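Local coordinates for DNA damage response protein Rtt109, putative (Neosartorya fumigata, PDB 5ZB9) that probably transfers the acetyl group of acetyl-CoA to lysine side chains of histone H3, at residues S60-P63 / S69-I72; G98-L103 / V109-L114. All coordinates share one frame; numbering follows the deposited sequence.

Contact 1 (S60-P63 / S69-I72)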
loop_
_atom_site.group_PDB
_atom_site.type_symbol
_atom_site.label_atom_id
_atom_site.label_comp_id
_atom_site.label_asym_id
_atom_site.label_seq_id
_atom_site.Cartn_x
_atom_site.Cartn_y
_atom_site.Cartn_z
ATOM N N SER A 60 -7.797 -9.884 -15.410
ATOM C CA SER A 60 -8.871 -9.917 -16.385
ATOM C C SER A 60 -9.554 -11.271 -16.388
ATOM O O SER A 60 -9.037 -12.249 -15.845
ATOM C CB SER A 60 -8.345 -9.579 -17.784
ATOM O OG SER A 60 -7.241 -10.404 -18.120
ATOM N N ILE A 61 -10.738 -11.298 -16.983
ATOM C CA ILE A 61 -11.471 -12.527 -17.190
ATOM C C ILE A 61 -11.828 -12.665 -18.661
ATOM O O ILE A 61 -11.863 -11.677 -19.393
ATOM C CB ILE A 61 -12.746 -12.564 -16.350
ATOM C CG1 ILE A 61 -13.617 -11.355 -16.685
ATOM C CG2 ILE A 61 -12.397 -12.591 -14.879
ATOM C CD1 ILE A 61 -14.977 -11.401 -16.062
ATOM N N SER A 62 -12.083 -13.894 -19.087
ATOM C CA SER A 62 -12.583 -14.161 -20.433
ATOM C C SER A 62 -14.075 -14.488 -20.375
ATOM O O SER A 62 -14.447 -15.564 -19.907
ATOM C CB SER A 62 -11.810 -15.318 -21.083
ATOM O OG SER A 62 -10.411 -15.061 -21.123
ATOM N N PRO A 63 -14.932 -13.562 -20.844
ATOM C CA PRO A 63 -16.387 -13.783 -20.825
ATOM C C PRO A 63 -16.791 -15.059 -21.579
ATOM O O PRO A 63 -17.804 -15.683 -21.255
ATOM C CB PRO A 63 -16.948 -12.538 -21.519
ATOM C CG PRO A 63 -15.868 -11.515 -21.417
ATOM C CD PRO A 63 -14.578 -12.275 -21.467
ATOM N N SER A 69 -11.012 -12.928 -26.297
ATOM C CA SER A 69 -11.737 -11.911 -25.542
ATOM C C SER A 69 -11.393 -11.909 -24.052
ATOM O O SER A 69 -11.745 -12.832 -23.316
ATOM C CB SER A 69 -13.244 -12.106 -25.726
ATOM O OG SER A 69 -13.649 -13.394 -25.284
ATOM N N GLU A 70 -10.689 -10.869 -23.625
ATOM C CA GLU A 70 -10.462 -10.620 -22.211
ATOM C C GLU A 70 -11.093 -9.293 -21.823
ATOM O O GLU A 70 -11.145 -8.369 -22.636
ATOM C CB GLU A 70 -8.966 -10.588 -21.886
ATOM C CG GLU A 70 -8.261 -11.926 -21.924
ATOM C CD GLU A 70 -6.789 -11.802 -21.565
ATOM O OE1 GLU A 70 -6.450 -10.933 -20.728
ATOM O OE2 GLU A 70 -5.967 -12.561 -22.131
ATOM N N VAL A 71 -11.572 -9.183 -20.587
ATOM C CA VAL A 71 -11.856 -7.855 -20.051
ATOM C C VAL A 71 -11.233 -7.688 -18.665
ATOM O O VAL A 71 -11.402 -8.525 -17.773
ATOM C CB VAL A 71 -13.377 -7.553 -20.005
ATOM C CG1 VAL A 71 -14.123 -8.506 -19.083
ATOM C CG2 VAL A 71 -13.610 -6.108 -19.606
ATOM N N ILE A 72 -10.482 -6.607 -18.505
ATOM C CA ILE A 72 -9.881 -6.275 -17.223
ATOM C C ILE A 72 -10.957 -6.016 -16.173
ATOM O O ILE A 72 -11.894 -5.260 -16.411
ATOM C CB ILE A 72 -8.969 -5.042 -17.345
ATOM C CG1 ILE A 72 -7.691 -5.403 -18.100
ATOM C CG2 ILE A 72 -8.631 -4.483 -15.976
ATOM C CD1 ILE A 72 -6.823 -4.208 -18.398
#

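Contact 2 (G98-L103 / V109-L114)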
loop_
_atom_site.group_PDB
_atom_site.type_symbol
_atom_site.label_atom_id
_atom_site.label_comp_id
_atom_site.label_asym_id
_atom_site.label_seq_id
_atom_site.Cartn_x
_atom_site.Cartn_y
_atom_site.Cartn_z
ATOM N N GLY A 98 -15.931 -2.979 -13.156
ATOM C CA GLY A 98 -17.343 -3.250 -13.009
ATOM C C GLY A 98 -17.811 -4.382 -13.896
ATOM O O GLY A 98 -19.008 -4.644 -13.984
ATOM N N TYR A 99 -16.869 -5.064 -14.548
ATOM C CA TYR A 99 -17.218 -6.126 -15.496
ATOM C C TYR A 99 -17.010 -7.526 -14.937
ATOM O O TYR A 99 -17.129 -8.512 -15.660
ATOM C CB TYR A 99 -16.433 -5.943 -16.797
ATOM C CG TYR A 99 -16.829 -4.663 -17.477
ATOM C CD1 TYR A 99 -18.069 -4.545 -18.100
ATOM C CD2 TYR A 99 -15.998 -3.553 -17.451
ATOM C CE1 TYR A 99 -18.455 -3.364 -18.704
ATOM C CE2 TYR A 99 -16.378 -2.366 -18.050
ATOM C CZ TYR A 99 -17.609 -2.280 -18.675
ATOM O OH TYR A 99 -17.990 -1.102 -19.272
ATOM N N LEU A 100 -16.727 -7.609 -13.642
ATOM C CA LEU A 100 -16.539 -8.893 -12.983
ATOM C C LEU A 100 -17.778 -9.779 -13.101
ATOM O O LEU A 100 -17.672 -11.008 -13.081
ATOM C CB LEU A 100 -16.179 -8.682 -11.512
ATOM C CG LEU A 100 -16.038 -9.926 -10.634
ATOM C CD1 LEU A 100 -15.013 -10.888 -11.220
ATOM C CD2 LEU A 100 -15.673 -9.532 -9.210
ATOM N N HIS A 101 -18.948 -9.156 -13.239
ATOM C CA HIS A 101 -20.204 -9.905 -13.330
ATOM C C HIS A 101 -20.282 -10.781 -14.589
ATOM O O HIS A 101 -21.044 -11.746 -14.632
ATOM C CB HIS A 101 -21.403 -8.951 -13.281
ATOM C CG HIS A 101 -21.519 -8.058 -14.475
ATOM N ND1 HIS A 101 -20.853 -6.856 -14.574
ATOM C CD2 HIS A 101 -22.239 -8.182 -15.615
ATOM C CE1 HIS A 101 -21.144 -6.287 -15.731
ATOM N NE2 HIS A 101 -21.988 -7.069 -16.379
ATOM N N LEU A 102 -19.480 -10.458 -15.601
ATOM C CA LEU A 102 -19.432 -11.254 -16.826
ATOM C C LEU A 102 -18.726 -12.590 -16.627
ATOM O O LEU A 102 -18.560 -13.363 -17.575
ATOM C CB LEU A 102 -18.735 -10.479 -17.940
ATOM C CG LEU A 102 -19.375 -9.142 -18.299
ATOM C CD1 LEU A 102 -18.545 -8.442 -19.363
ATOM C CD2 LEU A 102 -20.804 -9.358 -18.763
ATOM N N LEU A 103 -18.301 -12.857 -15.398
ATOM C CA LEU A 103 -17.617 -14.101 -15.098
ATOM C C LEU A 103 -18.624 -15.158 -14.700
ATOM O O LEU A 103 -19.213 -15.088 -13.619
ATOM C CB LEU A 103 -16.588 -13.905 -13.988
ATOM C CG LEU A 103 -15.707 -15.126 -13.720
ATOM C CD1 LEU A 103 -14.979 -15.560 -14.988
ATOM C CD2 LEU A 103 -14.726 -14.823 -12.610
ATOM N N VAL A 109 -17.633 -14.480 -2.234
ATOM C CA VAL A 109 -16.490 -13.831 -1.589
ATOM C C VAL A 109 -15.945 -12.749 -2.518
ATOM O O VAL A 109 -15.968 -12.915 -3.739
ATOM C CB VAL A 109 -15.367 -14.836 -1.235
ATOM C CG1 VAL A 109 -15.784 -15.722 -0.061
ATOM C CG2 VAL A 109 -14.999 -15.677 -2.452
ATOM N N SER A 110 -15.490 -11.632 -1.954
ATOM C CA SER A 110 -14.960 -10.566 -2.792
ATOM C C SER A 110 -13.675 -11.069 -3.431
ATOM O O SER A 110 -12.640 -11.172 -2.772
ATOM C CB SER A 110 -14.707 -9.269 -1.992
ATOM O OG SER A 110 -14.377 -8.151 -2.834
ATOM N N LEU A 111 -13.762 -11.413 -4.712
ATOM C CA LEU A 111 -12.582 -11.768 -5.481
ATOM C C LEU A 111 -11.563 -10.649 -5.417
ATOM O O LEU A 111 -10.365 -10.902 -5.328
ATOM C CB LEU A 111 -12.941 -12.059 -6.937
ATOM C CG LEU A 111 -13.670 -13.376 -7.161
ATOM C CD1 LEU A 111 -13.998 -13.556 -8.637
ATOM C CD2 LEU A 111 -12.824 -14.526 -6.630
ATOM N N LEU A 112 -12.041 -9.409 -5.454
ATOM C CA LEU A 112 -11.135 -8.274 -5.422
ATOM C C LEU A 112 -10.378 -8.228 -4.093
ATOM O O LEU A 112 -9.189 -7.894 -4.066
ATOM C CB LEU A 112 -11.887 -6.970 -5.670
ATOM C CG LEU A 112 -12.749 -6.929 -6.936
ATOM C CD1 LEU A 112 -13.143 -5.502 -7.273
ATOM C CD2 LEU A 112 -12.045 -7.587 -8.117
ATOM N N ARG A 113 -11.041 -8.597 -2.999
ATOM C CA ARG A 113 -10.360 -8.637 -1.707
ATOM C C ARG A 113 -9.302 -9.730 -1.714
ATOM O O ARG A 113 -8.176 -9.513 -1.274
ATOM C CB ARG A 113 -11.346 -8.861 -0.553
ATOM C CG ARG A 113 -10.668 -8.963 0.823
ATOM C CD ARG A 113 -11.664 -9.086 1.988
ATOM N NE ARG A 113 -12.563 -10.237 1.871
ATOM C CZ ARG A 113 -12.193 -11.508 2.016
ATOM N NH1 ARG A 113 -10.928 -11.815 2.284
ATOM N NH2 ARG A 113 -13.086 -12.480 1.884
ATOM N N LEU A 114 -9.662 -10.903 -2.231
ATOM C CA LEU A 114 -8.740 -12.039 -2.286
ATOM C C LEU A 114 -7.506 -11.734 -3.131
ATOM O O LEU A 114 -6.374 -12.052 -2.745
ATOM C CB LEU A 114 -9.457 -13.272 -2.828
ATOM C CG LEU A 114 -10.446 -13.899 -1.846
ATOM C CD1 LEU A 114 -11.134 -15.094 -2.472
ATOM C CD2 LEU A 114 -9.724 -14.298 -0.567
#

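Contact 1 (S60-P63 / S69-I72)
The loop end of the antiparallel beta hairpin formed by strands 50-61 and 71-82 is held by the pair Ile61 and Val71. This is a hydrogen-bonded pair: Ile61 N gives to Val71 O (3.0 Å), and Val71 N gives to Ile61 O (2.8 Å). On the face of these two residues, Ile61 CG1 lies side by side with Val71 CG1 (3.8 Å). The branched side chains suit extended backbone and fill this apolar face, while the ring of Pro63, just beyond the strand, reaches Val71 CG1 with CG at 4.2 Å. Ser60 and Ile72 form the adjoining non-hydrogen-bonded pair. Chi1 of 53° sets Ser60 OG between its own N and carbonyl carbon, from where it donates to Glu70 OE1 at 2.8 Å, meeting the carboxylate from above its plane, 37° out; serine suits the place as a small side chain that carries a donor. Arg26 also pairs with OE1 and Arg465 with OE2, so the buried carboxylate is met at both oxygens and would be expected to stay ionised. Around the hairpin, strand 22-35 borders Ser60 through a backbone bond with Thr24, and helix 439-457 covers Val71 with Ala442 and Ile443.

Contact 2 (G98-L103 / V109-L114)
Leu100 CD1 meets Leu111 CD1 at 3.8 Å, the closest approach between segments 98-103 and 109-114, and the two side chains cross at a slant. The other methyl of Leu100, CD2, lies 4.3 Å from Leu112 CD2, while Leu103 CD2 comes up to Leu111 CD1 (4.2 Å). No hydrogen bond joins the two segments; leucine suits the place because its forked end carries methyls across backbones whose nearest CA atoms, those of Leu100 and Leu111, are 9.0 Å apart. Leu100 extends that far with CG anti to its N (chi1 176°). A short 3-10 turn sets the spacing of Leu100 and Leu103, closed by Leu103 N to Leu100 O at 3.0 Å. In 109-114, Ser110 is the N-cap of helix 111-127, its OG accepting a weak bond from Arg113 N (3.4 Å). Farther out, Leu100 touches Ile73 and Leu112 touches Phe74, both on strand 71-82. Leu112 and Arg113 belong to the CoA site seen for this protein. The loop is the first connection of a beta-alpha-beta crossover, in which helix 111-127 links parallel strands 86-96 and 133-140.

Contact 1 comes first along the chain and contact 2 follows it, with their centres about 12 Å apart. Strand 86-96 pairs with strand 71-82 and leads into 98-103, so the hairpin and the loop before helix 111-127 follow one another in the fold. They also touch directly: Ile61 CD1 packs on Leu103 CB (3.6 Å), and Val71 CG2 lies against Tyr99 CB (4.0 Å). One side of the loop thus rests on the Ile61 and Val71 face of the hairpin, while Leu100 and Leu103 reach the helix. This apolar continuity joins an interior hairpin of the mixed sheet to a helix that supplies CoA-binding residues.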